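Local coordinates for protein GH26C (Muricauda sp. MAR_2010_75, PDB 6Q78) that probably hydrolyses the beta-1,4-mannosidic linkages of mannans, acting as a family 26 endo-beta-mannanase built on a (beta/alpha)8 barrel, at residues Glu167-Ser172 / Asp231-Gly236; Gly114-Phe119 / Cys157-Glu162; Glu227-Trp232 / Asp272-Ser277; Leu333-Tyr338 / Phe369-Tyr374. All blocks are in the same frame, centred on the assembly; numbering follows the deposited sequence.

Contact 1 (Glu167-Ser172 / Asp231-Gly236); sequences EHFYTS and DWFWWG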
# COMPACT_ATOMS: atom_id res chain seq x y z
N GLU A 167 -12.79 -13.70 -12.72
CA GLU A 167 -11.96 -13.24 -13.83
C GLU A 167 -11.59 -11.77 -13.78
O GLU A 167 -10.53 -11.42 -14.30
CB GLU A 167 -12.67 -13.52 -15.17
CG GLU A 167 -12.88 -14.99 -15.40
CD GLU A 167 -13.43 -15.28 -16.78
OE1 GLU A 167 -12.79 -16.06 -17.52
OE2 GLU A 167 -14.47 -14.69 -17.13
N HIS A 168 -12.45 -10.89 -13.22
CA HIS A 168 -12.26 -9.44 -13.35
C HIS A 168 -12.42 -8.76 -12.00
O HIS A 168 -13.29 -9.12 -11.21
CB HIS A 168 -13.29 -8.85 -14.33
CG HIS A 168 -13.20 -9.44 -15.71
ND1 HIS A 168 -12.11 -9.26 -16.54
CD2 HIS A 168 -14.07 -10.24 -16.38
CE1 HIS A 168 -12.32 -9.91 -17.67
NE2 HIS A 168 -13.49 -10.51 -17.60
N PHE A 169 -11.57 -7.76 -11.75
CA PHE A 169 -11.80 -6.85 -10.65
C PHE A 169 -12.26 -5.47 -11.09
O PHE A 169 -12.87 -4.76 -10.29
CB PHE A 169 -10.55 -6.69 -9.75
CG PHE A 169 -9.26 -6.57 -10.49
CD1 PHE A 169 -8.87 -5.36 -11.01
CD2 PHE A 169 -8.46 -7.67 -10.67
CE1 PHE A 169 -7.71 -5.25 -11.72
CE2 PHE A 169 -7.29 -7.58 -11.39
CZ PHE A 169 -6.93 -6.37 -11.92
N TYR A 170 -12.03 -5.08 -12.35
CA TYR A 170 -12.49 -3.78 -12.85
C TYR A 170 -13.95 -3.89 -13.25
O TYR A 170 -14.34 -4.79 -14.01
CB TYR A 170 -11.66 -3.36 -14.06
CG TYR A 170 -10.28 -2.83 -13.73
CD1 TYR A 170 -10.09 -1.96 -12.66
CD2 TYR A 170 -9.16 -3.22 -14.47
CE1 TYR A 170 -8.83 -1.47 -12.33
CE2 TYR A 170 -7.89 -2.72 -14.14
CZ TYR A 170 -7.75 -1.84 -13.08
OH TYR A 170 -6.48 -1.35 -12.75
N THR A 171 -14.78 -2.99 -12.70
CA THR A 171 -16.22 -3.08 -12.95
C THR A 171 -16.55 -2.92 -14.43
O THR A 171 -17.58 -3.44 -14.86
CB THR A 171 -16.94 -2.02 -12.14
OG1 THR A 171 -16.36 -0.75 -12.42
CG2 THR A 171 -16.79 -2.34 -10.66
N SER A 172 -15.73 -2.21 -15.22
CA SER A 172 -16.04 -2.03 -16.64
C SER A 172 -15.99 -3.34 -17.41
O SER A 172 -16.55 -3.43 -18.51
CB SER A 172 -15.03 -1.07 -17.27
OG SER A 172 -13.73 -1.63 -17.23
N ASP A 231 -15.56 4.20 -8.58
CA ASP A 231 -16.49 3.20 -9.11
C ASP A 231 -15.81 2.16 -10.00
O ASP A 231 -16.50 1.40 -10.68
CB ASP A 231 -17.63 3.87 -9.88
CG ASP A 231 -17.15 4.57 -11.19
OD1 ASP A 231 -15.93 4.60 -11.49
OD2 ASP A 231 -18.02 5.12 -11.91
N TRP A 232 -14.48 2.09 -9.99
CA TRP A 232 -13.79 1.21 -10.92
C TRP A 232 -13.57 -0.19 -10.37
O TRP A 232 -13.28 -1.09 -11.16
CB TRP A 232 -12.45 1.79 -11.38
CG TRP A 232 -11.58 2.42 -10.28
CD1 TRP A 232 -10.59 1.79 -9.55
CD2 TRP A 232 -11.57 3.80 -9.88
NE1 TRP A 232 -10.01 2.69 -8.67
CE2 TRP A 232 -10.58 3.93 -8.86
CE3 TRP A 232 -12.32 4.93 -10.24
CZ2 TRP A 232 -10.31 5.15 -8.24
CZ3 TRP A 232 -12.05 6.14 -9.62
CH2 TRP A 232 -11.07 6.23 -8.61
N PHE A 233 -13.71 -0.39 -9.07
CA PHE A 233 -13.67 -1.71 -8.44
C PHE A 233 -15.05 -2.06 -7.89
O PHE A 233 -15.85 -1.17 -7.56
CB PHE A 233 -12.69 -1.72 -7.23
CG PHE A 233 -11.25 -1.49 -7.58
CD1 PHE A 233 -10.66 -2.18 -8.63
CD2 PHE A 233 -10.48 -0.57 -6.87
CE1 PHE A 233 -9.33 -2.00 -8.95
CE2 PHE A 233 -9.15 -0.38 -7.19
CZ PHE A 233 -8.57 -1.09 -8.23
N TRP A 234 -15.32 -3.37 -7.75
CA TRP A 234 -16.64 -3.82 -7.33
C TRP A 234 -16.91 -3.58 -5.85
O TRP A 234 -18.07 -3.67 -5.41
CB TRP A 234 -16.85 -5.29 -7.74
CG TRP A 234 -15.79 -6.23 -7.32
CD1 TRP A 234 -14.69 -6.63 -8.06
CD2 TRP A 234 -15.67 -6.91 -6.05
NE1 TRP A 234 -13.93 -7.52 -7.33
CE2 TRP A 234 -14.49 -7.69 -6.09
CE3 TRP A 234 -16.43 -6.89 -4.87
CZ2 TRP A 234 -14.06 -8.49 -5.03
CZ3 TRP A 234 -16.00 -7.68 -3.79
CH2 TRP A 234 -14.80 -8.47 -3.88
N TRP A 235 -15.88 -3.26 -5.06
CA TRP A 235 -16.08 -2.81 -3.69
C TRP A 235 -16.30 -1.30 -3.61
O TRP A 235 -16.29 -0.74 -2.51
CB TRP A 235 -14.91 -3.26 -2.81
CG TRP A 235 -13.57 -2.89 -3.35
CD1 TRP A 235 -12.88 -1.70 -3.15
CD2 TRP A 235 -12.68 -3.73 -4.12
NE1 TRP A 235 -11.65 -1.75 -3.80
CE2 TRP A 235 -11.49 -2.99 -4.36
CE3 TRP A 235 -12.78 -5.03 -4.61
CZ2 TRP A 235 -10.42 -3.50 -5.12
CZ3 TRP A 235 -11.72 -5.55 -5.36
CH2 TRP A 235 -10.54 -4.78 -5.61
N GLY A 236 -16.50 -0.64 -4.75
CA GLY A 236 -16.71 0.80 -4.79
C GLY A 236 -18.08 1.25 -4.31
O GLY A 236 -19.02 0.49 -4.11
O HOH W 1 -13.58 -0.31 -14.03
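Y170 and F233 run alongside each other, and their nearly parallel rings touch at the rims without stacking. The planes differ by only 7°, and Y170 CE1 comes within 3.5 Å of F233 CE1. F169 runs alongside F233 too, its CD1 4.0 Å from F233 CE1. Within its own segment F233 is sandwiched: W232 CD1 sits over the centre of one face and W235 CZ2 near the rim of the other. W234 turns its CD1 to F169 O at 3.4 Å, while its NE1 is hydrogen-bonded to F160 O. These aromatic loops follow the third and fourth strands of a TIM barrel, and the Y170 hydroxyl reaches a bound Tris molecule, consistent with a wall of the substrate cleft. T171 fastens the two loops. Its hydroxyl, set between the backbone N and the carbonyl carbon (chi1 54°), donates to D231 O at 2.8 Å, in the carbonyl plane and on a lone pair. The same torsion turns T171 CG2 to F233 C at 3.3 Å. With an alanine here, D231 O would probably lose its hydroxyl partner and a gap would open beside the F233 backbone. T171 N bonds W232 O at 2.9 Å from well above the carbonyl plane, and water 1 gives W232 O a second donor at 3.0 Å while accepting from S172 N.

Contact 2 (Gly114-Phe119 / Cys157-Glu162); sequences GSDFMF and CWHFRE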
# COMPACT_ATOMS: atom_id res chain seq x y z
N GLY A 114 6.09 -2.75 -2.82
CA GLY A 114 4.66 -3.06 -2.93
C GLY A 114 4.48 -4.35 -3.71
O GLY A 114 5.13 -4.57 -4.73
N SER A 115 3.60 -5.21 -3.19
CA SER A 115 3.20 -6.45 -3.88
C SER A 115 1.68 -6.57 -3.85
O SER A 115 0.97 -5.73 -3.27
CB SER A 115 3.78 -7.66 -3.13
OG SER A 115 5.22 -7.58 -3.24
N ASP A 116 1.16 -7.62 -4.50
CA ASP A 116 -0.30 -7.75 -4.69
C ASP A 116 -0.68 -9.19 -4.41
O ASP A 116 -0.01 -10.12 -4.87
CB ASP A 116 -0.64 -7.38 -6.15
CG ASP A 116 -2.13 -7.07 -6.38
OD1 ASP A 116 -3.03 -7.67 -5.72
OD2 ASP A 116 -2.40 -6.25 -7.31
N PHE A 117 -1.76 -9.38 -3.65
CA PHE A 117 -2.32 -10.73 -3.46
C PHE A 117 -3.08 -11.28 -4.67
O PHE A 117 -3.43 -12.47 -4.65
CB PHE A 117 -3.22 -10.77 -2.22
CG PHE A 117 -2.46 -10.91 -0.93
CD1 PHE A 117 -1.75 -12.07 -0.66
CD2 PHE A 117 -2.48 -9.91 0.03
CE1 PHE A 117 -1.03 -12.23 0.53
CE2 PHE A 117 -1.75 -10.04 1.26
CZ PHE A 117 -1.03 -11.23 1.48
N MET A 118 -3.31 -10.47 -5.71
CA MET A 118 -4.06 -10.88 -6.91
C MET A 118 -3.77 -12.31 -7.39
O MET A 118 -4.69 -13.14 -7.50
CB MET A 118 -3.72 -9.87 -8.00
CG MET A 118 -4.36 -10.19 -9.35
SD MET A 118 -3.96 -8.91 -10.59
CE MET A 118 -2.16 -8.88 -10.69
N PHE A 119 -2.53 -12.60 -7.76
CA PHE A 119 -2.25 -13.92 -8.32
C PHE A 119 -2.23 -15.00 -7.23
O PHE A 119 -2.44 -16.19 -7.53
CB PHE A 119 -0.91 -13.86 -9.08
CG PHE A 119 -0.95 -13.06 -10.40
CD1 PHE A 119 -2.10 -13.02 -11.20
CD2 PHE A 119 0.12 -12.26 -10.75
CE1 PHE A 119 -2.14 -12.27 -12.38
CE2 PHE A 119 0.10 -11.53 -11.96
CZ PHE A 119 -1.04 -11.52 -12.74
N CYS A 157 -1.38 -4.82 -1.56
CA CYS A 157 -2.76 -4.54 -1.94
C CYS A 157 -3.35 -5.84 -2.47
O CYS A 157 -2.70 -6.90 -2.44
CB CYS A 157 -2.83 -3.38 -2.95
SG CYS A 157 -2.01 -3.75 -4.54
N TRP A 158 -4.61 -5.80 -2.91
CA TRP A 158 -5.30 -7.02 -3.35
C TRP A 158 -6.27 -6.67 -4.47
O TRP A 158 -7.41 -6.25 -4.21
CB TRP A 158 -6.03 -7.62 -2.16
CG TRP A 158 -6.64 -8.96 -2.46
CD1 TRP A 158 -6.35 -9.79 -3.53
CD2 TRP A 158 -7.57 -9.68 -1.64
NE1 TRP A 158 -7.09 -10.97 -3.44
CE2 TRP A 158 -7.84 -10.92 -2.28
CE3 TRP A 158 -8.23 -9.37 -0.46
CZ2 TRP A 158 -8.70 -11.86 -1.73
CZ3 TRP A 158 -9.12 -10.31 0.07
CH2 TRP A 158 -9.34 -11.52 -0.56
N HIS A 159 -5.83 -6.89 -5.72
CA HIS A 159 -6.74 -6.76 -6.85
C HIS A 159 -7.49 -8.09 -6.95
O HIS A 159 -7.12 -9.02 -7.69
CB HIS A 159 -6.01 -6.38 -8.12
CG HIS A 159 -5.59 -4.94 -8.16
ND1 HIS A 159 -4.42 -4.50 -7.57
CD2 HIS A 159 -6.17 -3.85 -8.72
CE1 HIS A 159 -4.31 -3.19 -7.76
NE2 HIS A 159 -5.37 -2.77 -8.43
N PHE A 160 -8.55 -8.17 -6.14
CA PHE A 160 -9.33 -9.40 -5.91
C PHE A 160 -10.39 -9.54 -6.99
O PHE A 160 -11.30 -8.72 -7.10
CB PHE A 160 -9.92 -9.25 -4.50
CG PHE A 160 -10.83 -10.39 -4.03
CD1 PHE A 160 -10.72 -11.66 -4.54
CD2 PHE A 160 -11.74 -10.15 -3.01
CE1 PHE A 160 -11.55 -12.69 -4.06
CE2 PHE A 160 -12.59 -11.15 -2.56
CZ PHE A 160 -12.50 -12.41 -3.09
N ARG A 161 -10.23 -10.54 -7.85
CA ARG A 161 -11.21 -10.76 -8.90
C ARG A 161 -12.55 -11.14 -8.28
O ARG A 161 -12.61 -11.90 -7.31
CB ARG A 161 -10.71 -11.81 -9.90
CG ARG A 161 -9.48 -11.32 -10.65
CD ARG A 161 -8.85 -12.38 -11.53
NE ARG A 161 -7.48 -12.00 -11.83
CZ ARG A 161 -7.11 -11.20 -12.82
NH1 ARG A 161 -8.00 -10.69 -13.65
NH2 ARG A 161 -5.80 -10.90 -12.96
N GLU A 162 -13.62 -10.64 -8.87
CA GLU A 162 -14.93 -10.76 -8.26
C GLU A 162 -15.32 -12.24 -8.17
O GLU A 162 -14.90 -13.06 -8.99
CB GLU A 162 -15.96 -9.95 -9.05
CG GLU A 162 -16.31 -10.50 -10.46
CD GLU A 162 -17.23 -11.69 -10.41
OE1 GLU A 162 -17.16 -12.57 -11.34
OE2 GLU A 162 -18.04 -11.75 -9.46
O HOH W 2 -6.83 -13.39 -8.90
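S115 O takes the backbone N-H of C157, joining the second and third parallel strands of the TIM barrel near their C-terminal ends. The next residue, D116, pairs with C157 in the sheet and extends its carboxylate past it to H159. With CG anti to the backbone N (chi1 -163°), both oxygens reach the H159 turn. OD1 accepts H159 N at 2.9 Å through its syn lone pair. It also takes M118 N at 2.8 Å from above the carboxylate plane, closing an Asx turn. OD2 receives H159 ND1 at 2.7 Å on its syn side, with the carboxylate and imidazole planes 47° apart. Two bonds from one carboxylate thus fix both the backbone and the ring of H159, whose NE2 meets a bound Tris molecule. F117 N then bonds C157 O, and F117 CB lies over the five-membered ring of W158 in a CH-pi contact, 3.5 Å from its CD1. M118 follows with CG 3.4 Å from H159 O, and its chain runs straight to SD, which comes to 3.6 Å from R161 NH2. That guanidinium, hydrogen-bonded through NH1 to E167 O, turns its edge to F119, with NH2 4.0 Å from F119 CE1.

Contact 3 (Glu227-Trp232 / Asp272-Ser277); sequences EFDGDW and DNRFFS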
# COMPACT_ATOMS: atom_id res chain seq x y z
N GLU A 227 -9.33 2.37 -2.71
CA GLU A 227 -9.95 3.24 -3.72
C GLU A 227 -11.44 2.99 -3.83
O GLU A 227 -12.03 3.15 -4.91
CB GLU A 227 -9.25 3.11 -5.10
CG GLU A 227 -7.76 3.52 -5.00
CD GLU A 227 -6.97 3.29 -6.26
OE1 GLU A 227 -7.52 2.93 -7.30
OE2 GLU A 227 -5.72 3.46 -6.19
N PHE A 228 -12.06 2.69 -2.69
CA PHE A 228 -13.48 2.33 -2.62
C PHE A 228 -14.40 3.53 -2.80
O PHE A 228 -15.63 3.33 -2.88
CB PHE A 228 -13.72 1.75 -1.21
CG PHE A 228 -13.34 2.72 -0.10
CD1 PHE A 228 -14.21 3.73 0.28
CD2 PHE A 228 -12.11 2.64 0.52
CE1 PHE A 228 -13.84 4.63 1.26
CE2 PHE A 228 -11.74 3.54 1.53
CZ PHE A 228 -12.62 4.54 1.88
N ASP A 229 -13.85 4.75 -2.87
CA ASP A 229 -14.65 5.94 -3.18
C ASP A 229 -14.83 6.14 -4.67
O ASP A 229 -15.70 6.94 -5.07
CB ASP A 229 -14.06 7.19 -2.48
CG ASP A 229 -12.55 7.38 -2.75
OD1 ASP A 229 -11.88 6.40 -3.14
OD2 ASP A 229 -12.06 8.51 -2.54
N GLY A 230 -14.05 5.45 -5.50
CA GLY A 230 -14.30 5.41 -6.92
C GLY A 230 -15.24 4.27 -7.29
O GLY A 230 -15.65 3.47 -6.45
N ASP A 231 -15.56 4.20 -8.58
CA ASP A 231 -16.49 3.20 -9.11
C ASP A 231 -15.81 2.16 -10.00
O ASP A 231 -16.50 1.40 -10.68
CB ASP A 231 -17.63 3.87 -9.88
CG ASP A 231 -17.15 4.57 -11.19
OD1 ASP A 231 -15.93 4.60 -11.49
OD2 ASP A 231 -18.02 5.12 -11.91
N TRP A 232 -14.48 2.09 -9.99
CA TRP A 232 -13.79 1.21 -10.92
C TRP A 232 -13.57 -0.19 -10.37
O TRP A 232 -13.28 -1.09 -11.16
CB TRP A 232 -12.45 1.79 -11.38
CG TRP A 232 -11.58 2.42 -10.28
CD1 TRP A 232 -10.59 1.79 -9.55
CD2 TRP A 232 -11.57 3.80 -9.88
NE1 TRP A 232 -10.01 2.69 -8.67
CE2 TRP A 232 -10.58 3.93 -8.86
CE3 TRP A 232 -12.32 4.93 -10.24
CZ2 TRP A 232 -10.31 5.15 -8.24
CZ3 TRP A 232 -12.05 6.14 -9.62
CH2 TRP A 232 -11.07 6.23 -8.61
N ASP A 272 -9.23 6.65 -2.61
CA ASP A 272 -8.53 7.48 -3.59
C ASP A 272 -8.60 8.91 -3.08
O ASP A 272 -8.42 9.11 -1.88
CB ASP A 272 -9.19 7.30 -4.95
CG ASP A 272 -8.27 7.61 -6.10
OD1 ASP A 272 -8.25 8.78 -6.53
OD2 ASP A 272 -7.59 6.68 -6.60
N ASN A 273 -8.79 9.90 -3.95
CA ASN A 273 -8.63 11.30 -3.55
C ASN A 273 -9.94 12.08 -3.51
O ASN A 273 -9.91 13.32 -3.54
CB ASN A 273 -7.63 12.01 -4.48
CG ASN A 273 -8.20 12.17 -5.88
OD1 ASN A 273 -9.38 11.93 -6.11
ND2 ASN A 273 -7.39 12.63 -6.81
N ARG A 274 -11.07 11.39 -3.40
CA ARG A 274 -12.39 11.99 -3.58
C ARG A 274 -12.98 12.42 -2.24
O ARG A 274 -14.06 12.01 -1.84
CB ARG A 274 -13.31 11.02 -4.32
CG ARG A 274 -12.83 10.76 -5.75
CD ARG A 274 -13.61 9.58 -6.34
NE ARG A 274 -15.01 9.95 -6.47
CZ ARG A 274 -15.53 10.52 -7.56
NH1 ARG A 274 -14.77 10.79 -8.61
NH2 ARG A 274 -16.82 10.82 -7.58
N PHE A 275 -12.22 13.26 -1.54
CA PHE A 275 -12.69 13.85 -0.30
C PHE A 275 -11.98 15.19 -0.10
O PHE A 275 -10.86 15.40 -0.58
CB PHE A 275 -12.41 12.91 0.89
CG PHE A 275 -10.95 12.67 1.15
CD1 PHE A 275 -10.23 13.47 2.05
CD2 PHE A 275 -10.29 11.64 0.51
CE1 PHE A 275 -8.87 13.24 2.30
CE2 PHE A 275 -8.92 11.42 0.75
CZ PHE A 275 -8.22 12.23 1.63
N PHE A 276 -12.65 16.07 0.64
CA PHE A 276 -12.12 17.38 0.98
C PHE A 276 -12.23 17.68 2.46
O PHE A 276 -11.95 18.82 2.86
CB PHE A 276 -12.89 18.48 0.24
CG PHE A 276 -12.70 18.46 -1.23
CD1 PHE A 276 -11.68 19.19 -1.81
CD2 PHE A 276 -13.55 17.73 -2.05
CE1 PHE A 276 -11.50 19.20 -3.16
CE2 PHE A 276 -13.37 17.73 -3.41
CZ PHE A 276 -12.34 18.46 -3.97
N SER A 277 -12.66 16.72 3.27
CA SER A 277 -12.89 16.96 4.68
C SER A 277 -12.64 15.69 5.48
O SER A 277 -12.65 14.57 4.94
CB SER A 277 -14.33 17.41 4.90
OG SER A 277 -15.23 16.36 4.58
O HOH W 3 -13.16 9.59 -0.30
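D229 reaches from one loop into the backbone of D272 and R274, tying together the chain segments that follow the fourth and fifth strands of the TIM barrel. From CB, whose bond points toward 272-277, a chi1 of 52° tucks CG back over its own backbone, 3.4 Å from D272 N. Of the two oxygens, OD1 accepts D272 N at 2.7 Å in a nearly straight bond (163°), on the syn side and 20° out of the carboxylate plane. OD2 takes R274 N at 3.2 Å, nearly in line with its own C-O bond, and touches R274 CB at 3.3 Å. Water 3 donates to OD2 as well, at 2.7 Å, and weakly to R274 O. One carboxylate therefore collects two backbone N-H groups and a water, holding the turn at R274 against the type I turn from E227 to G230. D272 meets W232 at about a right angle, its OD2 3.5 Å from CZ2 at the edge of the indole. The same oxygen lies close to the carboxylate of E227, a residue in contact with bound Tris. Two bonds from CZ2 along the same edge, W232 NE1 donates to E227 OE1 at 2.9 Å, using the anti lone pair of that oxygen.

Contact 4 (Leu333-Tyr338 / Phe369-Tyr374); sequences LTETGY and FTMFWY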
# COMPACT_ATOMS: atom_id res chain seq x y z
N LEU A 333 0.69 8.36 1.92
CA LEU A 333 0.19 8.45 0.55
C LEU A 333 0.53 7.09 -0.07
O LEU A 333 1.64 6.84 -0.56
CB LEU A 333 0.86 9.61 -0.19
CG LEU A 333 0.44 9.80 -1.67
CD1 LEU A 333 -1.08 10.11 -1.77
CD2 LEU A 333 1.27 10.99 -2.26
N THR A 334 -0.45 6.18 -0.04
CA THR A 334 -0.18 4.77 -0.35
C THR A 334 0.03 4.47 -1.84
O THR A 334 0.63 3.44 -2.16
CB THR A 334 -1.25 3.84 0.27
OG1 THR A 334 -2.56 4.40 0.07
CG2 THR A 334 -1.05 3.72 1.75
N GLU A 335 -0.40 5.33 -2.76
CA GLU A 335 -0.10 5.21 -4.18
C GLU A 335 -0.04 6.61 -4.72
O GLU A 335 -0.92 7.42 -4.42
CB GLU A 335 -1.20 4.55 -5.01
CG GLU A 335 -1.31 3.06 -4.79
CD GLU A 335 -2.21 2.41 -5.81
OE1 GLU A 335 -2.26 2.88 -6.98
OE2 GLU A 335 -2.86 1.38 -5.44
N THR A 336 0.96 6.87 -5.57
CA THR A 336 1.02 8.13 -6.29
C THR A 336 1.92 7.95 -7.51
O THR A 336 2.47 6.86 -7.76
CB THR A 336 1.52 9.27 -5.39
OG1 THR A 336 1.23 10.54 -6.00
CG2 THR A 336 3.02 9.12 -5.11
N GLY A 337 2.03 9.02 -8.29
CA GLY A 337 2.86 9.00 -9.48
C GLY A 337 2.24 9.82 -10.58
O GLY A 337 1.06 10.18 -10.56
N TYR A 338 3.07 10.17 -11.54
CA TYR A 338 2.64 10.76 -12.81
C TYR A 338 3.22 9.87 -13.90
O TYR A 338 4.45 9.79 -14.04
CB TYR A 338 3.13 12.20 -12.98
CG TYR A 338 2.72 12.74 -14.33
CD1 TYR A 338 1.39 13.02 -14.59
CD2 TYR A 338 3.64 12.96 -15.35
CE1 TYR A 338 0.99 13.49 -15.82
CE2 TYR A 338 3.24 13.45 -16.59
CZ TYR A 338 1.90 13.69 -16.81
OH TYR A 338 1.47 14.17 -18.03
N PHE A 369 5.24 6.77 4.87
CA PHE A 369 5.75 6.29 3.59
C PHE A 369 4.88 6.76 2.46
O PHE A 369 3.72 7.12 2.64
CB PHE A 369 5.91 4.76 3.56
CG PHE A 369 4.61 4.00 3.61
CD1 PHE A 369 4.07 3.63 4.81
CD2 PHE A 369 3.97 3.64 2.44
CE1 PHE A 369 2.86 2.87 4.85
CE2 PHE A 369 2.78 2.86 2.47
CZ PHE A 369 2.25 2.49 3.68
N THR A 370 5.48 6.78 1.26
CA THR A 370 4.72 6.90 0.04
C THR A 370 5.23 5.87 -0.95
O THR A 370 6.36 5.40 -0.84
CB THR A 370 4.73 8.32 -0.50
OG1 THR A 370 3.79 8.40 -1.60
CG2 THR A 370 6.10 8.69 -0.98
N MET A 371 4.39 5.49 -1.90
CA MET A 371 4.75 4.46 -2.87
C MET A 371 4.29 4.83 -4.27
O MET A 371 3.13 5.20 -4.48
CB MET A 371 4.13 3.12 -2.47
CG MET A 371 4.70 1.90 -3.27
SD MET A 371 3.66 0.45 -3.07
CE MET A 371 2.23 0.87 -4.10
N PHE A 372 5.21 4.70 -5.23
CA PHE A 372 4.90 4.83 -6.64
C PHE A 372 4.34 3.51 -7.17
O PHE A 372 4.68 2.42 -6.69
CB PHE A 372 6.21 5.12 -7.37
CG PHE A 372 6.77 6.49 -7.07
CD1 PHE A 372 6.19 7.61 -7.63
CD2 PHE A 372 7.88 6.66 -6.23
CE1 PHE A 372 6.68 8.89 -7.35
CE2 PHE A 372 8.37 7.94 -5.98
CZ PHE A 372 7.77 9.05 -6.54
N TRP A 373 3.46 3.62 -8.18
CA TRP A 373 3.05 2.42 -8.89
C TRP A 373 4.22 1.88 -9.71
O TRP A 373 5.30 2.47 -9.76
CB TRP A 373 1.77 2.67 -9.71
CG TRP A 373 1.02 1.42 -10.00
CD1 TRP A 373 0.72 0.91 -11.23
CD2 TRP A 373 0.47 0.49 -9.04
NE1 TRP A 373 0.04 -0.28 -11.11
CE2 TRP A 373 -0.14 -0.56 -9.78
CE3 TRP A 373 0.42 0.45 -7.63
CZ2 TRP A 373 -0.77 -1.64 -9.16
CZ3 TRP A 373 -0.21 -0.64 -7.02
CH2 TRP A 373 -0.79 -1.67 -7.79
N TYR A 374 4.02 0.73 -10.35
CA TYR A 374 5.13 0.09 -11.05
C TYR A 374 5.49 0.81 -12.36
O TYR A 374 4.67 1.51 -12.98
CB TYR A 374 4.93 -1.41 -11.27
CG TYR A 374 3.63 -1.89 -11.87
CD1 TYR A 374 3.23 -1.53 -13.16
CD2 TYR A 374 2.81 -2.76 -11.15
CE1 TYR A 374 2.03 -2.04 -13.71
CE2 TYR A 374 1.64 -3.26 -11.69
CZ TYR A 374 1.27 -2.90 -12.95
OH TYR A 374 0.08 -3.41 -13.48
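A chi1 of -172° swings the T370 hydroxyl away from its own nitrogen and lays it against L333: OG1 donates to L333 O at 2.9 Å and packs beside L333 CB. The same carbonyl takes a weak bond from M371 N. On E335, CG stands opposite the carbonyl carbon (chi1 -74°) and the chain runs on extended, carrying the carboxylate alongside W373. The two side chains point the same way with carboxylate and indole planes 18° apart, OE1 3.7 Å from W373 CE3 and OE2 3.7 Å from W373 CZ3. The polar ends are held elsewhere: OE1 accepts from the Y299 hydroxyl, and OE2 forms a salt bridge with R223 and meets bound Tris. Cut back to an alanine here, the side chain would no longer reach R223 or Y299, which would probably lose their carboxylate partner, and a gap is likely to open beside W373 CE3 and CZ3. Between L333 and T336 the register slips by one residue, a beta bulge. T336 N regains the strand pairing by bonding M371 O at 2.9 Å, while T334 CG2 rests 4.0 Å from F369 CE2. These are the seventh and eighth parallel strands of the barrel. E335 occupies the C-terminal end of the seventh, where clan GH-A glycosidases, family 26 included, usually carry the catalytic nucleophile.

The four contacts lie around the C-terminal mouth of one TIM barrel and meet around a single pocket. Bound Tris, probably from the crystallisation liquor, is hydrogen-bonded by Y170 of contact 1, H159 of contact 2, E227 of contact 3 and E335 of contact 4. Contacts 3 and 4, centres 16 Å apart, bring E227 OE2 within 3.6 Å of E335 OE1, consistent with the glutamate pair of a retaining glycosidase. Contacts 1 and 2 are joined by H168 O and E162 N, 2.8 Å apart and probably hydrogen-bonded, whereas contacts 1 and 3 share D231 and W232. Contacts 2 and 4 also pack directly, W373 CH2 lying 3.8 Å from H159 CE1.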